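Long-range contact in CDA peptide synthetase I (PDB 5DU9), which is a condensation-domain fragment of a nonribosomal peptide synthetase, built on the CoA-acyltransferase-like fold of two lobes: residues A[359-371]-A[390-402]. The protein carries 1 engineered substitution. Residues are numbered along the deposited sequence; the frame is centred on the assembly and turned at random. Where two conformers were deposited one is given.
Sequences VSGPTVNVMPYIR and TTDLNIVLTGTPE
Thr-363, Asn-365 and Met-367 each donate a backbone N-H to the strand 393-398, to O of Leu-393, Ile-395 and Leu-397, while Ile-395 and Leu-397 donate back to O of Thr-363 and Asn-365. This alternation, with strand directions 12° apart, identifies regular parallel pairing. It makes 363-366 the outermost strand of a mixed four-stranded sheet; 393-398 runs antiparallel to 404-411 on its other side. The shortest bond, Ile-395 N to Thr-363 O at 2.6 Å, is also nearly straight (174° at the hydrogen). Three carbonyls also receive a CA-H: Leu-393 O from Pro-362 CA (3.3 Å), Asn-365 O from Val-396 CA (3.4 Å) and Thr-363 O from Asn-394 CA (3.5 Å).

Side chains of paired residues run alongside one another. On the face of Thr-363 and Asn-365, Asn-394 sets OD1 3.5 Å from Thr-363 CB, its CG beside its own backbone N (chi1 -50°), and Asn-365 ND2 meets Val-396 CG1. In one of two modelled conformers, Met-367 SD lies 3.6 Å from Thr-398 CG2. Beyond the turn at Gly-399, Thr-400 CG2 comes to 3.7 Å from Tyr-369 CD1, the two side chains crossing obliquely. Here the CA atoms of Tyr-369 and Gly-399 are 6.8 Å apart, and waters bridge Met-367 O to Gly-399 O, and Pro-368 O to Gly-399 N.

Outward, Arg-312 hydrogen-bonds Thr-363 OG1 and Glu-410 holds Asn-394 ND2. On the other face, Ile-395 packs on Phe-409 and Val-366 on Trp-267. As Arg-312 lines the pocket of bound (2S)-2-amino-N-butyl-propanamide, the Thr-363 hydroxyl is placed as its second-shell partner, probably held there by the main-chain pairing.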
loop_
_atom_site.group_PDB
_atom_site.type_symbol
_atom_site.label_atom_id
_atom_site.label_comp_id
_atom_site.label_asym_id
_atom_site.label_seq_id
_atom_site.Cartn_x
_atom_site.Cartn_y
_atom_site.Cartn_z
ATOM N N VAL A 359 16.133 -8.459 6.924
ATOM C CA VAL A 359 16.625 -8.078 5.608
ATOM C C VAL A 359 15.569 -7.263 4.879
ATOM O O VAL A 359 14.388 -7.618 4.843
ATOM C CB VAL A 359 17.025 -9.313 4.772
ATOM C CG1 VAL A 359 18.308 -9.925 5.326
ATOM C CG2 VAL A 359 15.900 -10.343 4.743
ATOM N N SER A 360 16.007 -6.152 4.304
ATOM C CA SER A 360 15.101 -5.238 3.631
ATOM C C SER A 360 15.871 -4.170 2.885
ATOM O O SER A 360 17.058 -3.952 3.128
ATOM C CB SER A 360 14.162 -4.568 4.636
ATOM O OG SER A 360 14.893 -3.753 5.531
ATOM N N GLY A 361 15.173 -3.515 1.970
ATOM C CA GLY A 361 15.661 -2.309 1.335
ATOM C C GLY A 361 14.485 -1.365 1.259
ATOM O O GLY A 361 13.460 -1.612 1.898
ATOM N N PRO A 362 14.614 -0.288 0.477
ATOM C CA PRO A 362 13.428 0.549 0.282
ATOM C C PRO A 362 12.271 -0.287 -0.237
ATOM O O PRO A 362 12.484 -1.155 -1.076
ATOM C CB PRO A 362 13.881 1.580 -0.756
ATOM C CG PRO A 362 15.079 0.971 -1.412
ATOM C CD PRO A 362 15.747 0.158 -0.349
ATOM N N THR A 363 11.069 -0.055 0.272
ATOM C CA THR A 363 9.902 -0.741 -0.254
ATOM C C THR A 363 9.502 -0.085 -1.564
ATOM O O THR A 363 9.274 1.122 -1.607
ATOM C CB THR A 363 8.719 -0.708 0.729
ATOM O OG1 THR A 363 9.089 -1.367 1.948
ATOM C CG2 THR A 363 7.501 -1.410 0.130
ATOM N N VAL A 364 9.443 -0.880 -2.628
ATOM C CA VAL A 364 9.022 -0.391 -3.935
ATOM C C VAL A 364 7.630 -0.931 -4.222
ATOM O O VAL A 364 7.458 -2.107 -4.543
ATOM C CB VAL A 364 9.997 -0.810 -5.047
ATOM C CG1 VAL A 364 9.553 -0.235 -6.394
ATOM C CG2 VAL A 364 11.402 -0.348 -4.705
ATOM N N ASN A 365 6.647 -0.045 -4.099
ATOM C CA ASN A 365 5.240 -0.392 -4.193
ATOM C C ASN A 365 4.613 0.257 -5.418
ATOM O O ASN A 365 4.140 1.394 -5.353
ATOM C CB ASN A 365 4.519 0.050 -2.914
ATOM C CG ASN A 365 3.050 -0.313 -2.906
ATOM O OD1 ASN A 365 2.565 -1.031 -3.776
ATOM N ND2 ASN A 365 2.333 0.179 -1.900
ATOM N N VAL A 366 4.639 -0.462 -6.536
ATOM C CA VAL A 366 3.984 -0.018 -7.754
ATOM C C VAL A 366 2.562 -0.535 -7.665
ATOM O O VAL A 366 2.309 -1.721 -7.882
ATOM C CB VAL A 366 4.685 -0.538 -9.016
ATOM C CG1 VAL A 366 4.015 0.030 -10.268
ATOM C CG2 VAL A 366 6.161 -0.175 -8.996
ATOM N N MET A 367 1.631 0.345 -7.317
ATOM C CA MET A 367 0.267 -0.095 -7.067
ATOM C C MET A 367 -0.377 -0.581 -8.356
ATOM O O MET A 367 -0.140 -0.021 -9.432
ATOM C CB MET A 367 -0.564 1.021 -6.437
ATOM C CG MET A 367 -0.169 1.314 -4.999
ATOM S SD MET A 367 -1.383 2.302 -4.105
ATOM C CE MET A 367 -2.678 1.094 -3.832
ATOM N N PRO A 368 -1.185 -1.642 -8.254
ATOM C CA PRO A 368 -1.842 -2.202 -9.432
ATOM C C PRO A 368 -2.844 -1.214 -9.990
ATOM O O PRO A 368 -3.261 -0.281 -9.296
ATOM C CB PRO A 368 -2.524 -3.461 -8.891
ATOM C CG PRO A 368 -2.764 -3.172 -7.458
ATOM C CD PRO A 368 -1.611 -2.318 -7.014
ATOM N N TYR A 369 -3.222 -1.407 -11.243
ATOM C CA TYR A 369 -4.151 -0.503 -11.879
ATOM C C TYR A 369 -5.482 -0.506 -11.149
ATOM O O TYR A 369 -5.986 -1.558 -10.750
ATOM C CB TYR A 369 -4.358 -0.883 -13.338
ATOM C CG TYR A 369 -5.388 -0.023 -14.016
ATOM C CD1 TYR A 369 -5.116 1.304 -14.330
ATOM C CD2 TYR A 369 -6.645 -0.529 -14.338
ATOM C CE1 TYR A 369 -6.057 2.094 -14.951
ATOM C CE2 TYR A 369 -7.589 0.255 -14.958
ATOM C CZ TYR A 369 -7.293 1.570 -15.260
ATOM O OH TYR A 369 -8.229 2.360 -15.882
ATOM N N ILE A 370 -6.026 0.688 -10.955
ATOM C CA ILE A 370 -7.373 0.842 -10.440
ATOM C C ILE A 370 -8.143 1.732 -11.405
ATOM O O ILE A 370 -7.707 2.836 -11.732
ATOM C CB ILE A 370 -7.373 1.433 -9.005
ATOM C CG1 ILE A 370 -8.805 1.712 -8.541
ATOM C CG2 ILE A 370 -6.507 2.691 -8.930
ATOM C CD1 ILE A 370 -8.901 2.215 -7.116
ATOM N N ARG A 371 -9.275 1.236 -11.887
ATOM C CA ARG A 371 -10.108 2.010 -12.790
ATOM C C ARG A 371 -10.636 3.219 -12.043
ATOM O O ARG A 371 -10.941 3.114 -10.856
ATOM C CB ARG A 371 -11.272 1.177 -13.326
ATOM C CG ARG A 371 -12.070 1.874 -14.422
ATOM C CD ARG A 371 -13.382 1.161 -14.691
ATOM N NE ARG A 371 -13.190 -0.241 -15.047
ATOM C CZ ARG A 371 -14.181 -1.117 -15.196
ATOM N NH1 ARG A 371 -15.440 -0.737 -15.016
ATOM N NH2 ARG A 371 -13.913 -2.374 -15.521
ATOM N N THR A 390 7.661 2.924 8.305
ATOM C CA THR A 390 8.904 2.470 7.704
ATOM C C THR A 390 10.105 2.768 8.593
ATOM O O THR A 390 10.123 3.751 9.342
ATOM C CB THR A 390 9.114 3.117 6.313
ATOM O OG1 THR A 390 10.312 2.609 5.710
ATOM C CG2 THR A 390 9.197 4.627 6.424
ATOM N N THR A 391 11.098 1.888 8.516
ATOM C CA THR A 391 12.377 2.096 9.178
ATOM C C THR A 391 13.302 2.955 8.319
ATOM O O THR A 391 14.326 3.449 8.793
ATOM C CB THR A 391 13.079 0.759 9.474
ATOM O OG1 THR A 391 13.269 0.033 8.254
ATOM C CG2 THR A 391 12.254 -0.081 10.433
ATOM N N ASP A 392 12.935 3.133 7.056
ATOM C CA ASP A 392 13.791 3.836 6.111
ATOM C C ASP A 392 12.945 4.574 5.070
ATOM O O ASP A 392 12.615 5.745 5.255
ATOM C CB ASP A 392 14.753 2.840 5.448
ATOM C CG ASP A 392 15.487 3.424 4.255
ATOM O OD1 ASP A 392 15.934 4.583 4.337
ATOM O OD2 ASP A 392 15.614 2.720 3.231
ATOM N N LEU A 393 12.579 3.885 3.996
ATOM C CA LEU A 393 11.910 4.528 2.866
ATOM C C LEU A 393 10.922 3.608 2.160
ATOM O O LEU A 393 11.243 2.456 1.865
ATOM C CB LEU A 393 12.957 5.022 1.858
ATOM C CG LEU A 393 12.459 5.738 0.599
ATOM C CD1 LEU A 393 11.897 7.109 0.934
ATOM C CD2 LEU A 393 13.590 5.850 -0.415
ATOM N N ASN A 394 9.721 4.120 1.893
ATOM C CA ASN A 394 8.806 3.493 0.943
ATOM C C ASN A 394 8.744 4.353 -0.297
ATOM O O ASN A 394 8.676 5.581 -0.199
ATOM C CB ASN A 394 7.378 3.338 1.489
ATOM C CG ASN A 394 7.322 2.696 2.849
ATOM O OD1 ASN A 394 8.038 1.734 3.133
ATOM N ND2 ASN A 394 6.439 3.213 3.704
ATOM N N ILE A 395 8.752 3.705 -1.454
ATOM C CA ILE A 395 8.531 4.375 -2.726
ATOM C C ILE A 395 7.221 3.851 -3.292
ATOM O O ILE A 395 7.119 2.684 -3.644
ATOM C CB ILE A 395 9.682 4.127 -3.714
ATOM C CG1 ILE A 395 10.983 4.683 -3.132
ATOM C CG2 ILE A 395 9.373 4.771 -5.059
ATOM C CD1 ILE A 395 12.218 4.347 -3.932
ATOM N N VAL A 396 6.222 4.723 -3.361
ATOM C CA VAL A 396 4.876 4.328 -3.748
ATOM C C VAL A 396 4.505 5.009 -5.057
ATOM O O VAL A 396 4.632 6.227 -5.187
ATOM C CB VAL A 396 3.853 4.698 -2.655
ATOM C CG1 VAL A 396 2.470 4.166 -3.008
ATOM C CG2 VAL A 396 4.306 4.164 -1.298
ATOM N N LEU A 397 4.066 4.215 -6.027
ATOM C CA LEU A 397 3.593 4.746 -7.300
ATOM C C LEU A 397 2.128 4.417 -7.490
ATOM O O LEU A 397 1.701 3.294 -7.231
ATOM C CB LEU A 397 4.386 4.179 -8.473
ATOM C CG LEU A 397 5.725 4.835 -8.784
ATOM C CD1 LEU A 397 6.741 4.540 -7.706
ATOM C CD2 LEU A 397 6.223 4.357 -10.130
ATOM N N THR A 398 1.369 5.412 -7.937
ATOM C CA THR A 398 -0.003 5.207 -8.368
ATOM C C THR A 398 -0.151 5.791 -9.761
ATOM O O THR A 398 0.436 6.823 -10.070
ATOM C CB THR A 398 -1.018 5.865 -7.416
ATOM O OG1 THR A 398 -0.840 7.284 -7.425
ATOM C CG2 THR A 398 -0.831 5.347 -6.011
ATOM N N GLY A 399 -0.921 5.113 -10.602
ATOM C CA GLY A 399 -1.110 5.529 -11.976
ATOM C C GLY A 399 -0.493 4.527 -12.931
ATOM O O GLY A 399 -0.168 3.406 -12.542
ATOM N N THR A 400 -0.337 4.942 -14.184
ATOM C CA THR A 400 0.253 4.106 -15.222
ATOM C C THR A 400 1.138 4.970 -16.115
ATOM O O THR A 400 1.034 6.195 -16.093
ATOM C CB THR A 400 -0.814 3.427 -16.098
ATOM O OG1 THR A 400 -1.563 4.427 -16.796
ATOM C CG2 THR A 400 -1.757 2.580 -15.259
ATOM N N PRO A 401 2.011 4.336 -16.913
ATOM C CA PRO A 401 2.826 5.135 -17.833
ATOM C C PRO A 401 1.978 6.009 -18.762
ATOM O O PRO A 401 2.356 7.147 -19.048
ATOM C CB PRO A 401 3.596 4.071 -18.616
ATOM C CG PRO A 401 3.763 2.947 -17.616
ATOM C CD PRO A 401 2.453 2.931 -16.861
ATOM N N GLU A 402 0.831 5.492 -19.194
ATOM C CA GLU A 402 -0.014 6.195 -20.155
ATOM C C GLU A 402 -0.836 7.316 -19.522
ATOM O O GLU A 402 -1.106 8.323 -20.174
ATOM C CB GLU A 402 -0.957 5.209 -20.849
ATOM C CG GLU A 402 -0.250 4.152 -21.694
ATOM C CD GLU A 402 0.397 3.043 -20.870
ATOM O OE1 GLU A 402 0.051 2.876 -19.678
ATOM O OE2 GLU A 402 1.261 2.332 -21.422
HETATM O O HOH W 1 12.716 0.711 3.856
HETATM O O HOH W 2 -1.034 0.827 -11.942
HETATM O O HOH W 3 1.247 2.654 -9.992
HETATM O O HOH W 4 -2.313 2.656 -9.537
#